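Local coordinates for protein acyl-CoA dehydrogenase (Slackia heliotrinireducens, PDB 4RM7) that belongs to the acyl-CoA dehydrogenase family and forms a four-chain assembly, each chain combining helical N- and C-terminal domains with a middle domain rich in strands, at residues A[7-10]-A[11-14]; A[20-23]-A[24-28]; A[45-48]-A[49-53]; A[290-293]-A[294-298]. All coordinates share one frame; numbering follows the deposited sequence.

Interaction 1 (A[7-10]-A[11-14]); sequences GLSR and DEQR
S9 and E12 form a capping box at the start of helix 10-26 in the helical N-terminal domain, each side chain binding the backbone N of the other. S9 is the N-cap residue. Its OG lies between its own backbone N and carbonyl carbon (chi1 64°), which turns the hydroxyl toward the first turn, where it accepts from E12 N at 3.1 Å in a nearly straight bond. The return bond can be followed along E12. Its CB packs 3.4 Å from S9 OG, its CG and CD also lie against that hydroxyl, and the chain runs back, extended, toward the residues before the helix. At the tip E12 OE1 accepts from S9 N at 2.9 Å, with an N-H...O angle of 165°; the donor sits above the carboxylate plane, 36° out of it. The same OE1 lies 3.6 Å from L8 CB, where the two side chains cross at about a right angle. L8 and E12 both touch F71 of helix 70-84, so a neighbouring helix backs the cap. Beyond the box, Q13 N binds S9 O, and Q13 NE2 is hydrogen-bonded to Y5 O. Two backbone N-H groups at the helix entrance are thus satisfied by side chains; the positive end of the helix dipole would probably favour the charged carboxylate, and a long, weak ion pair with R307 acts in the same sense.

Interaction 2 (A[20-23]-A[24-28]); sequences REYG and EKYFT
G23 O accepts from F27 N at 2.8 Å, the last of four successive i to i+4 backbone bonds here, near the C-terminal end of helix 10-26 in the helical N-terminal domain, where Y22, Y26 and F27 form an aromatic cluster. F27 is the first residue to leave helical angles and is the centre of an inverse gamma turn. Its ring nevertheless folds back over the last turn, with CD2 3.5 Å from G23 CA. From there it presents its edge to the face of the Y22 ring in an offset edge-to-face pair, the planes 89° apart and the centroids separated by 5.7 Å. Y26 approaches Y22 differently: the planes lie at 58°, and Y26 CD2 comes 3.4 Å from Y22 CE1. The Y22 side chain is buried among F90, L80 and A48, and its OH is hydrogen-bonded to V45 O of helix 43-50. The polar flank is looser. R20 and E24 run side by side, but the guanidinium goes to N17 OD1, and R20 NE stays 5.1 Å from E24 OE2. From the arginine side chain, it is the aliphatic CG that comes to the carboxylate, with R20 CG 3.5 Å from E24 OE2.

Interaction 3 (A[45-48]-A[49-53]); sequences VVKA and FVDLD
K47 starts with CG anti to its backbone N (chi1 167°) and then bends at chi2 (78°), which carries the chain along the helix toward D51, one turn on. D51 answers with CG anti to its carbonyl carbon (chi1 -77°), swinging the carboxylate back over the end of helix 43-50. The two side chains cross at a slant, and D51 OD2 rests against the lysine methylenes, 3.4 Å from K47 CG and 3.2 Å from K47 CE, while the other oxygen, D51 OD1, makes a long salt bridge of 3.5 Å to K47 NZ. The ammonium has a stronger partner elsewhere, a hydrogen bond to Q117 O at the end of helix 106-119, and the lysine therefore ties two helix ends together. Beneath this pair the backbone bonds fray. F49 N is shared between V45 O at 3.2 Å and, more weakly, V46 O. D51 N divides itself between K47 O (3.1 Å) and A48 O (3.3 Å), both bonds weak, as the chain passes from helix into turn. V50 CG2 lies near K47 O. F49, by contrast, is apolar and buried, and its ring stacks on F90 within the helical N-terminal domain. The aspartate thus meets the lysine through methylenes as well as through charge, in a rather long salt bridge. The ammonium is shared between the Q117 O hydrogen bond and the D51 carboxylate, whose negative charge would probably favour the protonated lysine.

Interaction 4 (A[290-293]-A[294-298]); sequences EMEV and KLTNM
T296 and E292 meet one turn apart on helix 282-311, part of the helical C-terminal domain, on the side where a second subunit packs. Here the contact is close. E292 O accepts two hydrogen bonds from the same residue, one from T296 N at 2.9 Å and one from T296 OG1, the donors arriving from opposite faces of the carbonyl plane. The hydroxyl gets there because OG1 is anti to the threonine's carbonyl carbon (chi1 -50°), beside its own N, so it is satisfied by the carbonyl one turn back. The E292 side chain bends at chi2 (61°), which brings its carboxylate to the second subunit: E292 OE1 is hydrogen-bonded to Y384 OH of that subunit, while also passing 3.6 Å from L295 CD1. V293 packs on L321 of the second subunit, and N297 touches N297 of the second subunit, consistent with a symmetric interface. Against this buried part formed by E292, V293 and N297, the E290–K294 pair is looser and partly exposed. The two side chains touch merely by carbon, E290 CG to K294 CE at 4.1 Å, and the charged ends do not meet, with E290 OE2 4.9 Å from K294 NZ. Each has a firmer partner instead: K294 makes a salt bridge with E332 of helix 316-341, and E290 OE1 bonds to Y324 OH of the second subunit. In the buried part, V293 and N297 lie side by side and point the same way, with V293 CG1 3.8 Å from N297 ND2.

How the interactions relate
From the N terminus the four contacts follow one another in series; none nests in or crosses another, and each closes no more than a local turn. Interactions 1 and 2 mark the beginning and the end of the same helix, 10-26, with centres about 19 Å apart. Interaction 3 belongs to the end of helix 43-50, which lies against the second of these: interactions 2 and 3 touch through tyrosine side chains, joining two helices of the N-terminal domain. Interaction 4 stands apart in the C-terminal domain, its nearest atoms about 12 Å from interaction 1, and it faces another subunit, whereas the first three stay within their own chain.

Interaction 1 (A[7-10]-A[11-14])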
loop_
_atom_site.group_PDB
_atom_site.type_symbol
_atom_site.label_atom_id
_atom_site.label_comp_id
_atom_site.label_asym_id
_atom_site.label_seq_id
_atom_site.Cartn_x
_atom_site.Cartn_y
_atom_site.Cartn_z
ATOM N N GLY A 7 26.400 -3.950 18.821
ATOM C CA GLY A 7 25.172 -4.106 19.592
ATOM C C GLY A 7 24.941 -5.539 20.028
ATOM O O GLY A 7 24.204 -5.799 20.975
ATOM N N LEU A 8 25.555 -6.471 19.304
ATOM C CA LEU A 8 25.707 -7.848 19.756
ATOM C C LEU A 8 26.897 -7.936 20.699
ATOM O O LEU A 8 27.856 -7.179 20.564
ATOM C CB LEU A 8 25.941 -8.792 18.582
ATOM C CG LEU A 8 24.930 -8.840 17.448
ATOM C CD1 LEU A 8 25.413 -9.833 16.409
ATOM C CD2 LEU A 8 23.579 -9.229 18.007
ATOM N N SER A 9 26.854 -8.879 21.629
ATOM C CA SER A 9 27.985 -9.134 22.504
ATOM C C SER A 9 29.117 -9.760 21.706
ATOM O O SER A 9 28.882 -10.218 20.589
ATOM C CB SER A 9 27.558 -10.057 23.634
ATOM O OG SER A 9 27.192 -11.314 23.086
ATOM N N ARG A 10 30.332 -9.791 22.264
ATOM C CA ARG A 10 31.439 -10.523 21.636
ATOM C C ARG A 10 31.088 -11.979 21.382
ATOM O O ARG A 10 31.421 -12.521 20.326
ATOM C CB ARG A 10 32.693 -10.503 22.492
ATOM C CG ARG A 10 33.459 -9.246 22.418
ATOM C CD ARG A 10 34.705 -9.339 21.568
ATOM N NE ARG A 10 35.238 -7.989 21.507
ATOM C CZ ARG A 10 36.135 -7.508 22.355
ATOM N NH1 ARG A 10 36.539 -6.250 22.238
ATOM N NH2 ARG A 10 36.648 -8.291 23.295
ATOM N N ASP A 11 30.453 -12.612 22.372
ATOM C CA ASP A 11 30.070 -14.019 22.270
ATOM C C ASP A 11 29.122 -14.232 21.095
ATOM O O ASP A 11 29.349 -15.112 20.273
ATOM C CB ASP A 11 29.431 -14.517 23.569
ATOM C CG ASP A 11 30.440 -14.656 24.700
ATOM O OD1 ASP A 11 31.618 -14.956 24.420
ATOM O OD2 ASP A 11 30.055 -14.461 25.872
ATOM N N GLU A 12 28.085 -13.403 21.009
ATOM C CA GLU A 12 27.159 -13.449 19.887
ATOM C C GLU A 12 27.873 -13.215 18.546
ATOM O O GLU A 12 27.595 -13.898 17.552
ATOM C CB GLU A 12 26.042 -12.428 20.097
ATOM C CG GLU A 12 25.051 -12.856 21.206
ATOM C CD GLU A 12 24.219 -11.697 21.767
ATOM O OE1 GLU A 12 24.510 -10.523 21.447
ATOM O OE2 GLU A 12 23.269 -11.956 22.540
ATOM N N GLN A 13 28.811 -12.277 18.517
ATOM C CA GLN A 13 29.539 -12.013 17.289
ATOM C C GLN A 13 30.425 -13.190 16.879
ATOM O O GLN A 13 30.563 -13.482 15.687
ATOM C CB GLN A 13 30.384 -10.752 17.435
ATOM C CG GLN A 13 29.584 -9.477 17.413
ATOM C CD GLN A 13 30.364 -8.281 17.929
ATOM O OE1 GLN A 13 31.579 -8.353 18.144
ATOM N NE2 GLN A 13 29.664 -7.170 18.142
ATOM N N ARG A 14 31.034 -13.862 17.852
ATOM C CA ARG A 14 31.882 -15.007 17.522
ATOM C C ARG A 14 31.040 -16.139 16.922
ATOM O O ARG A 14 31.468 -16.802 15.966
ATOM C CB ARG A 14 32.644 -15.511 18.749
ATOM C CG ARG A 14 33.878 -14.721 19.071
ATOM C CD ARG A 14 34.804 -15.500 19.991
ATOM N NE ARG A 14 36.100 -14.830 20.158
ATOM C CZ ARG A 14 36.397 -14.015 21.163
ATOM N NH1 ARG A 14 35.489 -13.746 22.095
ATOM N NH2 ARG A 14 37.598 -13.460 21.236
#

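Interaction 2 (A[20-23]-A[24-28])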
loop_
_atom_site.group_PDB
_atom_site.type_symbol
_atom_site.label_atom_id
_atom_site.label_comp_id
_atom_site.label_asym_id
_atom_site.label_seq_id
_atom_site.Cartn_x
_atom_site.Cartn_y
_atom_site.Cartn_z
ATOM N N ARG A 20 29.097 -18.129 9.802
ATOM C CA ARG A 20 29.451 -17.536 8.512
ATOM C C ARG A 20 30.598 -18.275 7.815
ATOM O O ARG A 20 30.639 -18.366 6.588
ATOM C CB ARG A 20 29.814 -16.056 8.703
ATOM C CG ARG A 20 30.324 -15.350 7.462
ATOM C CD ARG A 20 30.349 -13.823 7.634
ATOM N NE ARG A 20 30.805 -13.394 8.959
ATOM C CZ ARG A 20 30.041 -12.758 9.847
ATOM N NH1 ARG A 20 28.771 -12.456 9.564
ATOM N NH2 ARG A 20 30.553 -12.418 11.019
ATOM N N GLU A 21 31.534 -18.804 8.591
ATOM C CA GLU A 21 32.637 -19.563 8.018
ATOM C C GLU A 21 32.104 -20.921 7.511
ATOM O O GLU A 21 32.491 -21.394 6.452
ATOM C CB GLU A 21 33.766 -19.716 9.048
ATOM C CG GLU A 21 34.649 -20.918 8.871
ATOM C CD GLU A 21 35.926 -20.833 9.700
ATOM O OE1 GLU A 21 36.420 -19.696 9.916
ATOM O OE2 GLU A 21 36.432 -21.905 10.128
ATOM N N TYR A 22 31.192 -21.525 8.252
ATOM C CA TYR A 22 30.545 -22.741 7.792
ATOM C C TYR A 22 29.699 -22.530 6.543
ATOM O O TYR A 22 29.757 -23.316 5.614
ATOM C CB TYR A 22 29.690 -23.328 8.919
ATOM C CG TYR A 22 28.640 -24.324 8.491
ATOM C CD1 TYR A 22 28.983 -25.603 8.136
ATOM C CD2 TYR A 22 27.312 -23.976 8.448
ATOM C CE1 TYR A 22 28.034 -26.511 7.742
ATOM C CE2 TYR A 22 26.358 -24.879 8.060
ATOM C CZ TYR A 22 26.728 -26.144 7.707
ATOM O OH TYR A 22 25.778 -27.041 7.321
ATOM N N GLY A 23 28.902 -21.473 6.528
ATOM C CA GLY A 23 28.018 -21.224 5.412
ATOM C C GLY A 23 28.733 -20.925 4.123
ATOM O O GLY A 23 28.386 -21.420 3.071
ATOM N N GLU A 24 29.756 -20.102 4.227
ATOM C CA GLU A 24 30.537 -19.705 3.086
ATOM C C GLU A 24 31.243 -20.890 2.485
ATOM O O GLU A 24 31.419 -20.974 1.284
ATOM C CB GLU A 24 31.519 -18.620 3.472
ATOM C CG GLU A 24 30.930 -17.238 3.341
ATOM C CD GLU A 24 31.807 -16.183 3.951
ATOM O OE1 GLU A 24 32.975 -16.472 4.233
ATOM O OE2 GLU A 24 31.325 -15.064 4.146
ATOM N N LYS A 25 31.697 -21.780 3.344
ATOM C CA LYS A 25 32.378 -22.981 2.916
ATOM C C LYS A 25 31.518 -23.932 2.113
ATOM O O LYS A 25 31.956 -24.445 1.103
ATOM C CB LYS A 25 32.912 -23.697 4.148
ATOM C CG LYS A 25 33.525 -25.056 3.916
ATOM C CD LYS A 25 34.382 -25.418 5.111
ATOM C CE LYS A 25 34.675 -26.900 5.181
ATOM N NZ LYS A 25 34.908 -27.454 3.828
ATOM N N TYR A 26 30.296 -24.175 2.555
ATOM C CA TYR A 26 29.452 -25.139 1.871
ATOM C C TYR A 26 28.442 -24.557 0.905
ATOM O O TYR A 26 28.181 -25.131 -0.129
ATOM C CB TYR A 26 28.738 -26.029 2.876
ATOM C CG TYR A 26 29.664 -26.947 3.618
ATOM C CD1 TYR A 26 30.201 -28.063 3.008
ATOM C CD2 TYR A 26 30.003 -26.699 4.926
ATOM C CE1 TYR A 26 31.051 -28.904 3.688
ATOM C CE2 TYR A 26 30.853 -27.531 5.607
ATOM C CZ TYR A 26 31.372 -28.630 4.984
ATOM O OH TYR A 26 32.218 -29.447 5.674
ATOM N N PHE A 27 27.849 -23.432 1.259
ATOM C CA PHE A 27 26.751 -22.906 0.479
ATOM C C PHE A 27 27.182 -22.011 -0.657
ATOM O O PHE A 27 26.943 -20.820 -0.652
ATOM C CB PHE A 27 25.743 -22.227 1.383
ATOM C CG PHE A 27 25.175 -23.139 2.416
ATOM C CD1 PHE A 27 24.405 -24.208 2.051
ATOM C CD2 PHE A 27 25.429 -22.935 3.747
ATOM C CE1 PHE A 27 23.885 -25.059 2.996
ATOM C CE2 PHE A 27 24.915 -23.780 4.698
ATOM C CZ PHE A 27 24.143 -24.846 4.323
ATOM N N THR A 28 27.822 -22.622 -1.636
ATOM C CA THR A 28 28.167 -21.972 -2.875
ATOM C C THR A 28 26.973 -21.946 -3.794
ATOM O O THR A 28 26.069 -22.762 -3.661
ATOM C CB THR A 28 29.307 -22.700 -3.586
ATOM O OG1 THR A 28 28.950 -24.066 -3.774
ATOM C CG2 THR A 28 30.552 -22.633 -2.763
#

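Interaction 3 (A[45-48]-A[49-53])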
loop_
_atom_site.group_PDB
_atom_site.type_symbol
_atom_site.label_atom_id
_atom_site.label_comp_id
_atom_site.label_asym_id
_atom_site.label_seq_id
_atom_site.Cartn_x
_atom_site.Cartn_y
_atom_site.Cartn_z
ATOM N N VAL A 45 27.382 -32.033 4.832
ATOM C CA VAL A 45 26.979 -30.669 5.134
ATOM C C VAL A 45 26.125 -30.640 6.394
ATOM O O VAL A 45 26.281 -29.800 7.283
ATOM C CB VAL A 45 26.190 -30.073 3.958
ATOM C CG1 VAL A 45 25.605 -28.712 4.331
ATOM C CG2 VAL A 45 27.070 -29.982 2.723
ATOM N N VAL A 46 25.145 -31.531 6.455
ATOM C CA VAL A 46 24.293 -31.630 7.635
ATOM C C VAL A 46 25.040 -32.082 8.869
ATOM O O VAL A 46 24.760 -31.629 9.962
ATOM C CB VAL A 46 23.050 -32.503 7.442
ATOM C CG1 VAL A 46 22.243 -32.044 6.247
ATOM C CG2 VAL A 46 23.426 -33.961 7.355
ATOM N N LYS A 47 25.967 -33.009 8.711
ATOM C CA LYS A 47 26.743 -33.408 9.874
ATOM C C LYS A 47 27.624 -32.251 10.353
ATOM O O LYS A 47 27.799 -32.048 11.549
ATOM C CB LYS A 47 27.586 -34.642 9.546
ATOM C CG LYS A 47 28.667 -34.966 10.557
ATOM C CD LYS A 47 28.097 -35.638 11.786
ATOM C CE LYS A 47 29.195 -36.260 12.644
ATOM N NZ LYS A 47 28.719 -36.420 14.052
ATOM N N ALA A 48 28.169 -31.478 9.418
ATOM C CA ALA A 48 29.057 -30.379 9.791
ATOM C C ALA A 48 28.291 -29.326 10.594
ATOM O O ALA A 48 28.867 -28.635 11.433
ATOM C CB ALA A 48 29.708 -29.755 8.547
ATOM N N PHE A 49 26.988 -29.217 10.346
ATOM C CA PHE A 49 26.176 -28.240 11.064
ATOM C C PHE A 49 26.048 -28.612 12.537
ATOM O O PHE A 49 26.179 -27.751 13.390
ATOM C CB PHE A 49 24.787 -28.084 10.435
ATOM C CG PHE A 49 23.827 -27.313 11.289
ATOM C CD1 PHE A 49 23.815 -25.921 11.259
ATOM C CD2 PHE A 49 22.944 -27.972 12.144
ATOM C CE1 PHE A 49 22.934 -25.182 12.056
ATOM C CE2 PHE A 49 22.039 -27.241 12.953
ATOM C CZ PHE A 49 22.042 -25.841 12.910
ATOM N N VAL A 50 25.801 -29.882 12.851
ATOM C CA VAL A 50 25.646 -30.236 14.260
ATOM C C VAL A 50 26.999 -30.345 14.941
ATOM O O VAL A 50 27.071 -30.407 16.159
ATOM C CB VAL A 50 24.875 -31.549 14.460
ATOM C CG1 VAL A 50 23.415 -31.357 14.103
ATOM C CG2 VAL A 50 25.509 -32.690 13.667
ATOM N N ASP A 51 28.061 -30.342 14.153
ATOM C CA ASP A 51 29.412 -30.392 14.683
ATOM C C ASP A 51 29.955 -29.001 14.887
ATOM O O ASP A 51 31.080 -28.830 15.310
ATOM C CB ASP A 51 30.334 -31.157 13.745
ATOM C CG ASP A 51 30.156 -32.641 13.845
ATOM O OD1 ASP A 51 29.608 -33.103 14.855
ATOM O OD2 ASP A 51 30.556 -33.345 12.906
ATOM N N LEU A 52 29.141 -28.004 14.584
ATOM C CA LEU A 52 29.570 -26.622 14.628
ATOM C C LEU A 52 29.923 -26.179 16.027
ATOM O O LEU A 52 29.350 -26.647 16.996
ATOM C CB LEU A 52 28.466 -25.722 14.113
ATOM C CG LEU A 52 28.582 -25.251 12.676
ATOM C CD1 LEU A 52 27.365 -24.431 12.311
ATOM C CD2 LEU A 52 29.847 -24.447 12.498
ATOM N N ASP A 53 30.877 -25.271 16.130
ATOM C CA ASP A 53 31.177 -24.692 17.415
ATOM C C ASP A 53 30.252 -23.518 17.587
ATOM O O ASP A 53 30.414 -22.496 16.960
ATOM C CB ASP A 53 32.621 -24.208 17.475
ATOM C CG ASP A 53 32.951 -23.529 18.787
ATOM O OD1 ASP A 53 33.954 -22.804 18.859
ATOM O OD2 ASP A 53 32.210 -23.719 19.758
#

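Interaction 4 (A[290-293]-A[294-298])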
loop_
_atom_site.group_PDB
_atom_site.type_symbol
_atom_site.label_atom_id
_atom_site.label_comp_id
_atom_site.label_asym_id
_atom_site.label_seq_id
_atom_site.Cartn_x
_atom_site.Cartn_y
_atom_site.Cartn_z
ATOM N N GLU A 290 13.384 2.074 0.985
ATOM C CA GLU A 290 12.159 1.368 1.366
ATOM C C GLU A 290 12.489 -0.064 1.847
ATOM O O GLU A 290 12.036 -0.513 2.894
ATOM C CB GLU A 290 11.197 1.341 0.184
ATOM C CG GLU A 290 9.812 0.943 0.540
ATOM C CD GLU A 290 9.000 2.125 1.036
ATOM O OE1 GLU A 290 9.143 3.236 0.465
ATOM O OE2 GLU A 290 8.231 1.939 2.005
HETATM N N MSE A 291 13.327 -0.758 1.082
HETATM C CA MSE A 291 13.798 -2.095 1.447
HETATM C C MSE A 291 14.611 -2.132 2.749
HETATM O O MSE A 291 14.425 -3.026 3.573
HETATM C CB MSE A 291 14.634 -2.678 0.312
HETATM C CG MSE A 291 13.812 -3.017 -0.919
HETATM SE SE MSE A 291 14.859 -2.952 -2.563
HETATM C CE MSE A 291 15.627 -4.763 -2.572
ATOM N N GLU A 292 15.519 -1.182 2.935
ATOM C CA GLU A 292 16.308 -1.187 4.146
ATOM C C GLU A 292 15.424 -0.872 5.369
ATOM O O GLU A 292 15.686 -1.370 6.468
ATOM C CB GLU A 292 17.474 -0.204 4.035
ATOM C CG GLU A 292 18.544 -0.401 5.129
ATOM C CD GLU A 292 19.218 -1.795 5.089
ATOM O OE1 GLU A 292 19.325 -2.378 4.004
ATOM O OE2 GLU A 292 19.656 -2.313 6.136
ATOM N N VAL A 293 14.377 -0.068 5.189
ATOM C CA VAL A 293 13.444 0.193 6.283
ATOM C C VAL A 293 12.726 -1.098 6.679
ATOM O O VAL A 293 12.599 -1.425 7.865
ATOM C CB VAL A 293 12.384 1.231 5.924
ATOM C CG1 VAL A 293 11.252 1.168 6.929
ATOM C CG2 VAL A 293 12.970 2.625 5.876
ATOM N N LYS A 294 12.260 -1.835 5.679
ATOM C CA LYS A 294 11.573 -3.082 5.967
ATOM C C LYS A 294 12.510 -4.084 6.645
ATOM O O LYS A 294 12.106 -4.742 7.603
ATOM C CB LYS A 294 10.962 -3.666 4.693
ATOM C CG LYS A 294 9.783 -2.827 4.221
ATOM C CD LYS A 294 9.196 -3.346 2.951
ATOM C CE LYS A 294 8.175 -2.372 2.414
ATOM N NZ LYS A 294 7.621 -2.829 1.106
ATOM N N LEU A 295 13.758 -4.178 6.181
ATOM C CA LEU A 295 14.712 -5.105 6.791
ATOM C C LEU A 295 14.971 -4.708 8.241
ATOM O O LEU A 295 15.055 -5.567 9.125
ATOM C CB LEU A 295 16.034 -5.130 6.038
ATOM C CG LEU A 295 16.098 -5.784 4.675
ATOM C CD1 LEU A 295 17.454 -5.500 4.036
ATOM C CD2 LEU A 295 15.863 -7.279 4.866
ATOM N N THR A 296 15.104 -3.402 8.473
ATOM C CA THR A 296 15.316 -2.882 9.826
ATOM C C THR A 296 14.166 -3.301 10.739
ATOM O O THR A 296 14.387 -3.802 11.835
ATOM C CB THR A 296 15.450 -1.343 9.836
ATOM O OG1 THR A 296 16.410 -0.941 8.851
ATOM C CG2 THR A 296 15.924 -0.847 11.208
ATOM N N ASN A 297 12.942 -3.104 10.273
ATOM C CA ASN A 297 11.756 -3.454 11.043
ATOM C C ASN A 297 11.662 -4.971 11.313
ATOM O O ASN A 297 11.463 -5.394 12.443
ATOM C CB ASN A 297 10.489 -2.940 10.324
ATOM C CG ASN A 297 10.323 -1.418 10.424
ATOM O OD1 ASN A 297 10.929 -0.768 11.278
ATOM N ND2 ASN A 297 9.477 -0.852 9.566
HETATM N N MSE A 298 11.818 -5.779 10.271
HETATM C CA MSE A 298 11.845 -7.227 10.408
HETATM C C MSE A 298 12.807 -7.696 11.485
HETATM O O MSE A 298 12.447 -8.521 12.327
HETATM C CB MSE A 298 12.242 -7.887 9.097
HETATM C CG MSE A 298 11.219 -7.765 7.990
HETATM SE SE MSE A 298 11.892 -8.723 6.425
HETATM C CE MSE A 298 11.889 -7.244 5.170
#